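Local coordinates for protein adenylate kinase (Desulfovibrio gigas, PDB 2XB4) that probably catalyses the reversible transfer of the terminal phosphate of ATP to AMP, giving two ADP, and carries a zinc ion in its LID domain, at residues K94-L99 against Y189-M194; L114-A119 against R173-Y178; G125-K130 against N137-D142. One frame throughout, in Å; residues are numbered along the deposited sequence. Where two conformers were deposited one is given.

Overall arrangement
From the N terminus, the chain passes the phosphate-binding loop after strand 2-6 and reaches helix 89-101, where contact 1 opens; it is closed only by 189-194 at the end of helix 184-192. Within that span, contact 2 joins 114-119, the start of helix 116-124, to 173-178 at the end of helix 167-177. Inside contact 2 in turn, contact 3 closes the short loop from 125-130 to 137-142. The three are thus nested and none cross. Contacts 2 and 3 adjoin through helix 116-124, whereas contacts 1 and 3 lie on opposite sides of the chain's centre, about 37 Å apart between centres. Contact 1 joins CORE helices; contact 3 belongs to the metal-binding LID.

Contact 1 (K94-L99 against Y189-M194); sequences KLFEAL and YYYKNM
F96, on helix 89-101, meets Y190 and Y191 of helix 184-192 and M194 just beyond them. The dense part is the F96 ring: M194 SD sits over one face, 3.7 Å from the ring centroid and 14° off the ring normal, a Met-aromatic contact. M194 CE lies over the same ring at 4.3 Å from its centroid, adding a CH-pi contact, and also over one face of the Y190 ring, so the methyl packs against both. The methionine reaches this place because its CG stands between the backbone N and the carbonyl carbon (chi1 70°) and the chain bends at its last torsion. Y190 comes across F96 at about a right angle and puts its OH 3.6 Å from F96 CD2, while F96 CB lies at the edge of the Y190 ring. On the buried flank the Y191 hydroxyl comes within 3.8 Å of L95 CD2; it also makes a weak hydrogen bond to A92 O, one turn earlier on the helix. L95 and Y191 continue inward to P86 and to V109 of strand 108-113, respectively, so this flank faces the CORE sheet. The solvent side is looser: E97 makes no contact with 189-194 and bonds Q93 instead, and K192 pairs with E204. The segments are therefore held by apolar, CH-pi and sulfur-aromatic contact, while Y191 OH spends its polar bond on A92 O.

Contact 2 (L114-A119 against R173-Y178); sequences LPREVA and RHDIYY
R116 holds its CG anti to the backbone N (chi1 167°) and runs extended to NE, which carries its guanidinium along the 173-178 helix end, where H174, D175 and Y178 each turn CG toward the side of their own backbone N. The R116 CB is thereby laid over the centre of the Y178 ring, 3.5 Å from the centroid and 10° off the normal, a CH-pi contact; Y177 CD2 covers the opposite face, so the ring is sandwiched. Its hydroxyl donates to L114 O at 2.8 Å, arriving from above the carbonyl plane. Farther out, NH1 and NH2 of R116 both grip D175 OD1 end-on, the shorter leg being NH2 to OD1 at 2.9 Å. NH1 arrives nearly in line with the C-O bond, NH2 from above the carboxylate plane. That oxygen lies in the guanidinium plane, although the carboxylate itself is turned 66° from it. H174 CB rests over one guanidinium face, 3.6 Å from NE.

These groups join the start of helix 116-124, with P115 as its N-cap residue, to the end of helix 167-177. In adenylate kinases these two helices flank the LID, and the contact thus ties the two connections of that mobile domain together on the CORE side. R116 NH2 has a second partner in N171 OD1, which helps to fix the guanidinium's rotation. A water at the edges of both flat groups accepts from R116 NE at 2.6 Å and also bonds H174 ND1. The other imidazole nitrogen, NE2, is hydrogen-bonded to N9 O in the loop that lines the tartrate pocket, and H174 CE1 packs against A119 CB at 3.7 Å. D175 also reaches the second subunit, where its OD2 makes a long, weak ion pair with K50 of that chain.

Contact 3 (G125-K130 against N137-D142); sequences GRRICK and NNIFID. Unlike the reference sequence in segment 137-142: D142 (reference Glu). With ZN (zinc ion), chain B; SRT (S,R meso-tartaric acid), chain C.
R127 and I139 meet obliquely on one side of the contact, with I139 CG1 over one face of the R127 guanidinium and I139 CD1 3.6 Å from NH2. The arginine bends at its second torsion (chi2 -64°), folding the head back so that NH1 donates to R126 O at 3.0 Å; M124 O is a further acceptor for NH1, and the two bonds limit the rotation of the guanidinium, whose rim the isoleucine covers on one face. R126 leads the other way. Its extended chain passes N138, R126 CG lying 3.6 Å from N138 ND2, with guanidinium and amide planes 82° apart. At its end, NH2 comes 2.9 Å from tartrate O1, which lies in the guanidinium plane, and NH1 forms a salt bridge with D164. The tartrate is bound at the phosphate-binding loop, through G10 N and K13 N, and R126, predicted to bind ATP, reaches it from the LID side; a carboxylate may here stand in for a nucleotide phosphate.

N138 itself makes an Asx turn: OD1 accepts from F140 N at 2.8 Å in the carbonyl plane, within a type I turn from N138 to I141, while its ND2 is held by R122 O. Two backbone bonds join the segments, I139 N to G125 O at 2.9 Å and R127 N to N137 O, flanking the single bridge of R126 with N138. G125 lets the N138 carboxamide lie directly against its backbone, OD1 being 3.4 Å from CA.

C129 SG binds zinc at 2.3 Å; H135, C151 and C154 complete the site. Strand 128-129 pairs antiparallel with strand 158-159, whose L158 touches both R127 and N137, and I141 packs on R122 of helix 116-124, joining the LID loop to that helix.

Contact 1 (K94-L99 against Y189-M194)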
loop_
_atom_site.group_PDB
_atom_site.type_symbol
_atom_site.label_atom_id
_atom_site.label_comp_id
_atom_site.label_asym_id
_atom_site.label_seq_id
_atom_site.Cartn_x
_atom_site.Cartn_y
_atom_site.Cartn_z
ATOM N N LYS A 94 18.944 -16.274 -30.876
ATOM C CA LYS A 94 20.258 -16.653 -30.194
ATOM C C LYS A 94 20.011 -17.830 -29.258
ATOM O O LYS A 94 20.863 -18.786 -29.171
ATOM C CB LYS A 94 20.891 -15.462 -29.449
ATOM C CG LYS A 94 21.411 -14.475 -30.512
ATOM C CD LYS A 94 21.898 -13.148 -29.808
ATOM C CE LYS A 94 22.962 -12.465 -30.717
ATOM N NZ LYS A 94 22.934 -11.039 -30.331
ATOM N N LEU A 95 18.860 -17.802 -28.576
ATOM C CA LEU A 95 18.520 -18.922 -27.669
ATOM C C LEU A 95 18.330 -20.248 -28.451
ATOM O O LEU A 95 18.854 -21.296 -28.074
ATOM C CB LEU A 95 17.254 -18.634 -26.845
ATOM C CG LEU A 95 16.678 -19.759 -25.927
ATOM C CD1 LEU A 95 17.672 -19.980 -24.745
ATOM C CD2 LEU A 95 15.352 -19.322 -25.295
ATOM N N PHE A 96 17.554 -20.191 -29.526
ATOM C CA PHE A 96 17.388 -21.378 -30.341
ATOM C C PHE A 96 18.766 -21.960 -30.828
ATOM O O PHE A 96 19.010 -23.172 -30.728
ATOM C CB PHE A 96 16.496 -21.072 -31.527
ATOM C CG PHE A 96 16.288 -22.272 -32.389
ATOM C CD1 PHE A 96 15.599 -23.392 -31.890
ATOM C CD2 PHE A 96 16.848 -22.319 -33.665
ATOM C CE1 PHE A 96 15.471 -24.560 -32.730
ATOM C CE2 PHE A 96 16.685 -23.496 -34.489
ATOM C CZ PHE A 96 15.970 -24.577 -33.978
ATOM N N GLU A 97 19.679 -21.105 -31.309
ATOM C CA GLU A 97 20.973 -21.595 -31.818
ATOM C C GLU A 97 21.813 -22.171 -30.676
ATOM O O GLU A 97 22.481 -23.202 -30.838
ATOM C CB GLU A 97 21.700 -20.434 -32.483
ATOM C CG GLU A 97 20.957 -20.008 -33.747
ATOM C CD GLU A 97 21.365 -18.639 -34.324
ATOM O OE1 GLU A 97 22.139 -17.867 -33.690
ATOM O OE2 GLU A 97 20.849 -18.321 -35.419
ATOM N N ALA A 98 21.687 -21.561 -29.492
ATOM C CA ALA A 98 22.453 -22.036 -28.310
ATOM C C ALA A 98 21.926 -23.401 -27.821
ATOM O O ALA A 98 22.711 -24.295 -27.382
ATOM C CB ALA A 98 22.423 -20.969 -27.171
ATOM N N LEU A 99 20.607 -23.570 -27.820
ATOM C CA LEU A 99 20.004 -24.850 -27.479
ATOM C C LEU A 99 20.404 -25.964 -28.500
ATOM O O LEU A 99 20.769 -27.058 -28.123
ATOM C CB LEU A 99 18.476 -24.706 -27.450
ATOM C CG LEU A 99 17.816 -23.916 -26.274
ATOM C CD1 LEU A 99 16.369 -23.773 -26.667
ATOM C CD2 LEU A 99 17.944 -24.681 -24.889
ATOM N N TYR A 189 6.016 -16.160 -32.108
ATOM C CA TYR A 189 5.724 -16.552 -33.483
ATOM C C TYR A 189 6.923 -17.137 -34.254
ATOM O O TYR A 189 6.734 -17.934 -35.141
ATOM C CB TYR A 189 5.091 -15.390 -34.309
ATOM C CG TYR A 189 3.836 -14.799 -33.740
ATOM C CD1 TYR A 189 3.037 -15.506 -32.801
ATOM C CD2 TYR A 189 3.382 -13.547 -34.193
ATOM C CE1 TYR A 189 1.868 -14.906 -32.260
ATOM C CE2 TYR A 189 2.195 -12.983 -33.719
ATOM C CZ TYR A 189 1.441 -13.640 -32.783
ATOM O OH TYR A 189 0.290 -13.008 -32.282
ATOM N N TYR A 190 8.128 -16.699 -33.939
ATOM C CA TYR A 190 9.320 -17.296 -34.475
ATOM C C TYR A 190 9.348 -18.792 -34.090
ATOM O O TYR A 190 9.650 -19.666 -34.956
ATOM C CB TYR A 190 10.504 -16.521 -33.942
ATOM C CG TYR A 190 11.811 -17.216 -34.059
ATOM C CD1 TYR A 190 12.523 -17.251 -35.309
ATOM C CD2 TYR A 190 12.426 -17.775 -32.935
ATOM C CE1 TYR A 190 13.752 -17.861 -35.369
ATOM C CE2 TYR A 190 13.719 -18.430 -33.048
ATOM C CZ TYR A 190 14.325 -18.442 -34.236
ATOM O OH TYR A 190 15.551 -19.021 -34.393
ATOM N N TYR A 191 8.949 -19.111 -32.863
ATOM C CA TYR A 191 8.874 -20.542 -32.488
ATOM C C TYR A 191 7.677 -21.229 -33.186
ATOM O O TYR A 191 7.860 -22.316 -33.714
ATOM C CB TYR A 191 8.860 -20.795 -30.967
ATOM C CG TYR A 191 10.215 -20.387 -30.347
ATOM C CD1 TYR A 191 11.331 -21.224 -30.444
ATOM C CD2 TYR A 191 10.360 -19.183 -29.635
ATOM C CE1 TYR A 191 12.607 -20.799 -29.958
ATOM C CE2 TYR A 191 11.583 -18.790 -29.127
ATOM C CZ TYR A 191 12.690 -19.560 -29.335
ATOM O OH TYR A 191 13.838 -19.153 -28.763
ATOM N N LYS A 192 6.485 -20.636 -33.149
ATOM C CA LYS A 192 5.350 -21.211 -33.831
ATOM C C LYS A 192 5.702 -21.653 -35.262
ATOM O O LYS A 192 5.289 -22.734 -35.734
ATOM C CB LYS A 192 4.196 -20.222 -33.858
ATOM C CG LYS A 192 2.836 -20.731 -34.313
ATOM C CD LYS A 192 1.738 -19.561 -34.220
ATOM C CE LYS A 192 0.512 -20.122 -34.964
ATOM N NZ LYS A 192 -0.781 -19.347 -34.864
ATOM N N ASN A 193 6.350 -20.738 -35.964
ATOM C CA ASN A 193 6.656 -20.910 -37.378
ATOM C C ASN A 193 7.678 -21.988 -37.694
ATOM O O ASN A 193 7.805 -22.329 -38.853
ATOM C CB ASN A 193 6.996 -19.559 -38.011
ATOM C CG ASN A 193 5.718 -18.706 -38.180
ATOM O OD1 ASN A 193 4.642 -19.255 -38.373
ATOM N ND2 ASN A 193 5.831 -17.405 -38.081
ATOM N N MET A 194 8.396 -22.519 -36.703
ATOM C CA MET A 194 9.361 -23.587 -36.971
ATOM C C MET A 194 8.967 -24.867 -36.231
ATOM O O MET A 194 9.681 -25.880 -36.287
ATOM C CB MET A 194 10.777 -23.153 -36.536
ATOM C CG MET A 194 10.903 -23.056 -35.013
ATOM S SD MET A 194 12.633 -22.883 -34.331
ATOM C CE MET A 194 13.031 -21.513 -35.377
#

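Contact 2 (L114-A119 against R173-Y178)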
loop_
_atom_site.group_PDB
_atom_site.type_symbol
_atom_site.label_atom_id
_atom_site.label_comp_id
_atom_site.label_asym_id
_atom_site.label_seq_id
_atom_site.Cartn_x
_atom_site.Cartn_y
_atom_site.Cartn_z
ATOM N N LEU A 114 -4.466 -13.367 -25.258
ATOM C CA LEU A 114 -5.477 -12.486 -24.679
ATOM C C LEU A 114 -5.358 -11.135 -25.437
ATOM O O LEU A 114 -4.238 -10.671 -25.645
ATOM C CB LEU A 114 -5.097 -12.321 -23.160
ATOM C CG LEU A 114 -6.106 -11.885 -22.139
ATOM C CD1 LEU A 114 -7.048 -13.091 -22.046
ATOM C CD2 LEU A 114 -5.479 -11.714 -20.848
ATOM N N PRO A 115 -6.483 -10.502 -25.845
ATOM C CA PRO A 115 -6.267 -9.167 -26.367
ATOM C C PRO A 115 -5.678 -8.205 -25.334
ATOM O O PRO A 115 -5.989 -8.282 -24.142
ATOM C CB PRO A 115 -7.675 -8.700 -26.849
ATOM C CG PRO A 115 -8.533 -9.947 -26.891
ATOM C CD PRO A 115 -7.900 -10.925 -25.932
ATOM N N ARG A 116 -4.774 -7.345 -25.802
ATOM C CA ARG A 116 -4.122 -6.388 -24.912
ATOM C C ARG A 116 -5.137 -5.587 -24.074
ATOM O O ARG A 116 -4.904 -5.439 -22.891
ATOM C CB ARG A 116 -3.201 -5.466 -25.683
ATOM C CG ARG A 116 -2.723 -4.255 -24.919
ATOM C CD ARG A 116 -1.900 -3.311 -25.835
ATOM N NE ARG A 116 -1.341 -2.274 -24.959
ATOM C CZ ARG A 116 -0.231 -1.622 -25.251
ATOM N NH1 ARG A 116 0.393 -1.905 -26.401
ATOM N NH2 ARG A 116 0.215 -0.685 -24.430
ATOM N N GLU A 117 -6.273 -5.122 -24.616
ATOM C CA GLU A 117 -7.240 -4.276 -23.809
ATOM C C GLU A 117 -7.816 -5.166 -22.647
ATOM O O GLU A 117 -8.058 -4.690 -21.514
ATOM C CB GLU A 117 -8.431 -3.640 -24.640
ATOM C CG GLU A 117 -7.924 -2.517 -25.594
ATOM C CD GLU A 117 -9.017 -1.475 -26.139
ATOM O OE1 GLU A 117 -9.685 -1.738 -27.198
ATOM O OE2 GLU A 117 -9.168 -0.367 -25.515
ATOM N N VAL A 118 -8.030 -6.416 -22.955
ATOM C CA VAL A 118 -8.530 -7.410 -21.977
ATOM C C VAL A 118 -7.498 -7.640 -20.852
ATOM O O VAL A 118 -7.822 -7.571 -19.671
ATOM C CB VAL A 118 -9.001 -8.703 -22.596
ATOM C CG1 VAL A 118 -9.379 -9.712 -21.488
ATOM C CG2 VAL A 118 -10.247 -8.439 -23.570
ATOM N N ALA A 119 -6.241 -7.904 -21.250
ATOM C CA ALA A 119 -5.131 -8.054 -20.306
ATOM C C ALA A 119 -5.039 -6.810 -19.354
ATOM O O ALA A 119 -4.898 -6.957 -18.127
ATOM C CB ALA A 119 -3.848 -8.312 -21.111
ATOM N N ARG A 173 5.012 -2.368 -20.371
ATOM C CA ARG A 173 5.272 -3.808 -20.485
ATOM C C ARG A 173 4.471 -4.424 -21.664
ATOM O O ARG A 173 4.996 -5.319 -22.356
ATOM C CB ARG A 173 4.945 -4.570 -19.187
ATOM C CG ARG A 173 5.830 -4.165 -17.972
ATOM C CD ARG A 173 5.376 -4.915 -16.723
ATOM N NE ARG A 173 5.846 -4.171 -15.584
ATOM C CZ ARG A 173 5.147 -3.371 -14.742
ATOM N NH1 ARG A 173 3.785 -3.216 -14.724
ATOM N NH2 ARG A 173 5.871 -2.765 -13.802
ATOM N N HIS A 174 3.233 -3.936 -21.896
ATOM C CA HIS A 174 2.412 -4.478 -23.028
ATOM C C HIS A 174 2.938 -4.026 -24.393
ATOM O O HIS A 174 2.905 -4.825 -25.418
ATOM C CB HIS A 174 0.947 -4.057 -22.833
ATOM C CG HIS A 174 0.189 -4.932 -21.873
ATOM N ND1 HIS A 174 -1.066 -4.605 -21.401
ATOM C CD2 HIS A 174 0.485 -6.136 -21.327
ATOM C CE1 HIS A 174 -1.485 -5.536 -20.546
ATOM N NE2 HIS A 174 -0.547 -6.467 -20.465
ATOM N N ASP A 175 3.486 -2.803 -24.442
ATOM C CA ASP A 175 4.261 -2.362 -25.597
ATOM C C ASP A 175 5.296 -3.348 -26.031
ATOM O O ASP A 175 5.354 -3.698 -27.221
ATOM C CB ASP A 175 4.910 -0.981 -25.389
ATOM C CG ASP A 175 3.894 0.173 -25.497
ATOM O OD1 ASP A 175 2.705 -0.018 -25.858
ATOM O OD2 ASP A 175 4.312 1.286 -25.197
ATOM N N ILE A 176 6.065 -3.892 -25.091
ATOM C CA ILE A 176 7.071 -4.831 -25.476
ATOM C C ILE A 176 6.400 -6.169 -25.806
ATOM O O ILE A 176 6.719 -6.786 -26.817
ATOM C CB ILE A 176 8.095 -5.043 -24.340
ATOM C CG1 ILE A 176 8.904 -3.731 -24.153
ATOM C CG2 ILE A 176 9.057 -6.256 -24.652
ATOM C CD1 ILE A 176 9.525 -3.645 -22.634
ATOM N N TYR A 177 5.477 -6.623 -24.943
ATOM C CA TYR A 177 4.901 -7.985 -25.142
ATOM C C TYR A 177 4.188 -8.031 -26.522
ATOM O O TYR A 177 4.412 -8.954 -27.373
ATOM C CB TYR A 177 3.900 -8.370 -24.032
ATOM C CG TYR A 177 3.458 -9.831 -24.273
ATOM C CD1 TYR A 177 4.290 -10.889 -23.862
ATOM C CD2 TYR A 177 2.325 -10.137 -25.070
ATOM C CE1 TYR A 177 3.979 -12.212 -24.153
ATOM C CE2 TYR A 177 1.975 -11.463 -25.376
ATOM C CZ TYR A 177 2.819 -12.495 -24.903
ATOM O OH TYR A 177 2.515 -13.813 -25.194
ATOM N N TYR A 178 3.416 -6.974 -26.819
ATOM C CA TYR A 178 2.538 -7.094 -28.005
ATOM C C TYR A 178 3.172 -6.610 -29.314
ATOM O O TYR A 178 2.522 -6.611 -30.362
ATOM C CB TYR A 178 1.230 -6.350 -27.761
ATOM C CG TYR A 178 0.287 -7.129 -26.823
ATOM C CD1 TYR A 178 -0.671 -8.035 -27.341
ATOM C CD2 TYR A 178 0.337 -6.921 -25.442
ATOM C CE1 TYR A 178 -1.540 -8.782 -26.482
ATOM C CE2 TYR A 178 -0.535 -7.597 -24.532
ATOM C CZ TYR A 178 -1.468 -8.556 -25.060
ATOM O OH TYR A 178 -2.383 -9.191 -24.248
HETATM O O HOH W 1 -2.202 -2.156 -22.458
#

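Contact 3 (G125-K130 against N137-D142)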
loop_
_atom_site.group_PDB
_atom_site.type_symbol
_atom_site.label_atom_id
_atom_site.label_comp_id
_atom_site.label_asym_id
_atom_site.label_seq_id
_atom_site.Cartn_x
_atom_site.Cartn_y
_atom_site.Cartn_z
ATOM N N GLY A 125 -8.523 -4.300 -12.787
ATOM C CA GLY A 125 -9.807 -4.709 -12.137
ATOM C C GLY A 125 -9.619 -5.485 -10.833
ATOM O O GLY A 125 -10.587 -5.701 -10.044
ATOM N N ARG A 126 -8.397 -5.898 -10.526
ATOM C CA ARG A 126 -8.170 -6.671 -9.285
ATOM C C ARG A 126 -8.528 -5.857 -8.033
ATOM O O ARG A 126 -8.140 -4.667 -7.933
ATOM C CB ARG A 126 -6.687 -7.021 -9.170
ATOM C CG ARG A 126 -6.081 -7.973 -10.323
ATOM C CD ARG A 126 -4.539 -7.931 -10.315
ATOM N NE ARG A 126 -4.032 -8.920 -11.272
ATOM C CZ ARG A 126 -2.793 -8.922 -11.776
ATOM N NH1 ARG A 126 -1.925 -7.992 -11.371
ATOM N NH2 ARG A 126 -2.421 -9.869 -12.673
ATOM N N ARG A 127 -9.166 -6.483 -7.065
ATOM C CA ARG A 127 -9.534 -5.824 -5.770
ATOM C C ARG A 127 -9.081 -6.783 -4.699
ATOM O O ARG A 127 -9.296 -7.982 -4.838
ATOM C CB ARG A 127 -11.043 -5.587 -5.643
ATOM C CG ARG A 127 -11.515 -4.445 -6.684
ATOM C CD ARG A 127 -10.872 -3.041 -6.367
ATOM N NE ARG A 127 -11.335 -1.993 -7.297
ATOM C CZ ARG A 127 -10.796 -1.702 -8.490
ATOM N NH1 ARG A 127 -9.768 -2.408 -8.979
ATOM N NH2 ARG A 127 -11.356 -0.737 -9.234
ATOM N N ILE A 128 -8.353 -6.269 -3.680
ATOM C CA ILE A 128 -7.786 -7.169 -2.662
ATOM C C ILE A 128 -8.661 -7.087 -1.431
ATOM O O ILE A 128 -9.001 -5.991 -0.968
ATOM C CB ILE A 128 -6.381 -6.688 -2.238
ATOM C CG1 ILE A 128 -5.467 -6.513 -3.437
ATOM C CG2 ILE A 128 -5.741 -7.697 -1.202
ATOM C CD1 ILE A 128 -5.700 -7.554 -4.543
ATOM N N CYS A 129 -9.023 -8.259 -0.877
ATOM C CA CYS A 129 -9.746 -8.327 0.370
ATOM C C CYS A 129 -8.873 -8.029 1.588
ATOM O O CYS A 129 -7.792 -8.633 1.780
ATOM C CB CYS A 129 -10.363 -9.748 0.482
ATOM S SG CYS A 129 -11.260 -10.079 2.076
ATOM N N LYS A 130 -9.359 -7.139 2.440
ATOM C CA LYS A 130 -8.671 -6.787 3.690
ATOM C C LYS A 130 -8.511 -7.967 4.618
ATOM O O LYS A 130 -7.493 -8.088 5.311
ATOM C CB LYS A 130 -9.434 -5.658 4.403
ATOM C CG LYS A 130 -8.491 -4.834 5.308
ATOM C CD LYS A 130 -9.127 -3.554 5.983
ATOM C CE LYS A 130 -10.157 -3.898 7.119
ATOM N NZ LYS A 130 -9.774 -3.388 8.520
ATOM N N ASN A 137 -11.047 -11.380 -6.330
ATOM C CA ASN A 137 -12.115 -10.425 -6.699
ATOM C C ASN A 137 -11.590 -9.619 -7.874
ATOM O O ASN A 137 -10.458 -9.149 -7.822
ATOM C CB ASN A 137 -12.449 -9.418 -5.575
ATOM C CG ASN A 137 -13.171 -10.111 -4.332
ATOM O OD1 ASN A 137 -12.489 -10.652 -3.401
ATOM N ND2 ASN A 137 -14.474 -10.071 -4.294
ATOM N N ASN A 138 -12.426 -9.431 -8.893
ATOM C CA ASN A 138 -11.972 -8.679 -10.028
ATOM C C ASN A 138 -13.205 -8.068 -10.690
ATOM O O ASN A 138 -14.069 -8.809 -11.187
ATOM C CB ASN A 138 -11.181 -9.556 -11.022
ATOM C CG ASN A 138 -10.395 -8.719 -12.018
ATOM O OD1 ASN A 138 -10.997 -7.858 -12.754
ATOM N ND2 ASN A 138 -9.061 -8.925 -12.059
ATOM N N ILE A 139 -13.259 -6.731 -10.738
ATOM C CA ILE A 139 -14.368 -6.056 -11.370
ATOM C C ILE A 139 -14.503 -6.355 -12.899
ATOM O O ILE A 139 -15.566 -6.226 -13.423
ATOM C CB ILE A 139 -14.417 -4.502 -11.036
ATOM C CG1 ILE A 139 -13.223 -3.701 -11.613
ATOM C CG2 ILE A 139 -14.447 -4.261 -9.549
ATOM C CD1 ILE A 139 -13.540 -2.159 -11.680
ATOM N N PHE A 140 -13.475 -6.860 -13.557
ATOM C CA PHE A 140 -13.496 -7.089 -15.006
ATOM C C PHE A 140 -13.603 -8.580 -15.382
ATOM O O PHE A 140 -13.546 -8.928 -16.581
ATOM C CB PHE A 140 -12.266 -6.420 -15.697
ATOM C CG PHE A 140 -12.381 -6.305 -17.223
ATOM C CD1 PHE A 140 -13.172 -5.296 -17.841
ATOM C CD2 PHE A 140 -11.688 -7.209 -18.072
ATOM C CE1 PHE A 140 -13.256 -5.237 -19.250
ATOM C CE2 PHE A 140 -11.806 -7.141 -19.492
ATOM C CZ PHE A 140 -12.552 -6.174 -20.073
ATOM N N ILE A 141 -13.739 -9.461 -14.388
ATOM C CA ILE A 141 -13.813 -10.925 -14.654
ATOM C C ILE A 141 -15.142 -11.389 -13.988
ATOM O O ILE A 141 -15.254 -11.431 -12.713
ATOM C CB ILE A 141 -12.610 -11.696 -14.066
ATOM C CG1 ILE A 141 -11.238 -11.233 -14.648
ATOM C CG2 ILE A 141 -12.755 -13.138 -14.364
ATOM C CD1 ILE A 141 -10.047 -12.028 -14.070
ATOM N N ASP A 142 -16.133 -11.672 -14.826
ATOM C CA ASP A 142 -17.541 -11.869 -14.341
ATOM C C ASP A 142 -17.564 -12.956 -13.283
ATOM O O ASP A 142 -18.283 -12.795 -12.319
ATOM C CB ASP A 142 -18.626 -12.208 -15.394
ATOM C CG ASP A 142 -20.095 -11.567 -15.013
ATOM O OD1 ASP A 142 -20.259 -10.340 -15.009
ATOM O OD2 ASP A 142 -21.143 -12.202 -14.762
HETATM ZN ZN ZN B . -12.568 -11.920 1.567
HETATM O O1 SRT C . -2.204 -12.116 -14.463
HETATM O O11 SRT C . -1.244 -13.821 -13.324
HETATM C C1 SRT C . -1.223 -12.772 -14.020
HETATM C C2 SRT C . -0.004 -12.280 -14.671
HETATM O O2 SRT C . 0.325 -10.907 -14.587
HETATM C C3 SRT C . 0.968 -13.285 -15.177
HETATM O O3 SRT C . 0.245 -13.281 -16.436
HETATM C C4 SRT C . 2.311 -12.733 -15.407
HETATM O O4 SRT C . 3.102 -12.776 -14.452
HETATM O O41 SRT C . 2.568 -12.273 -16.525
HETATM O O HOH W 2 -8.291 -10.464 -5.794
#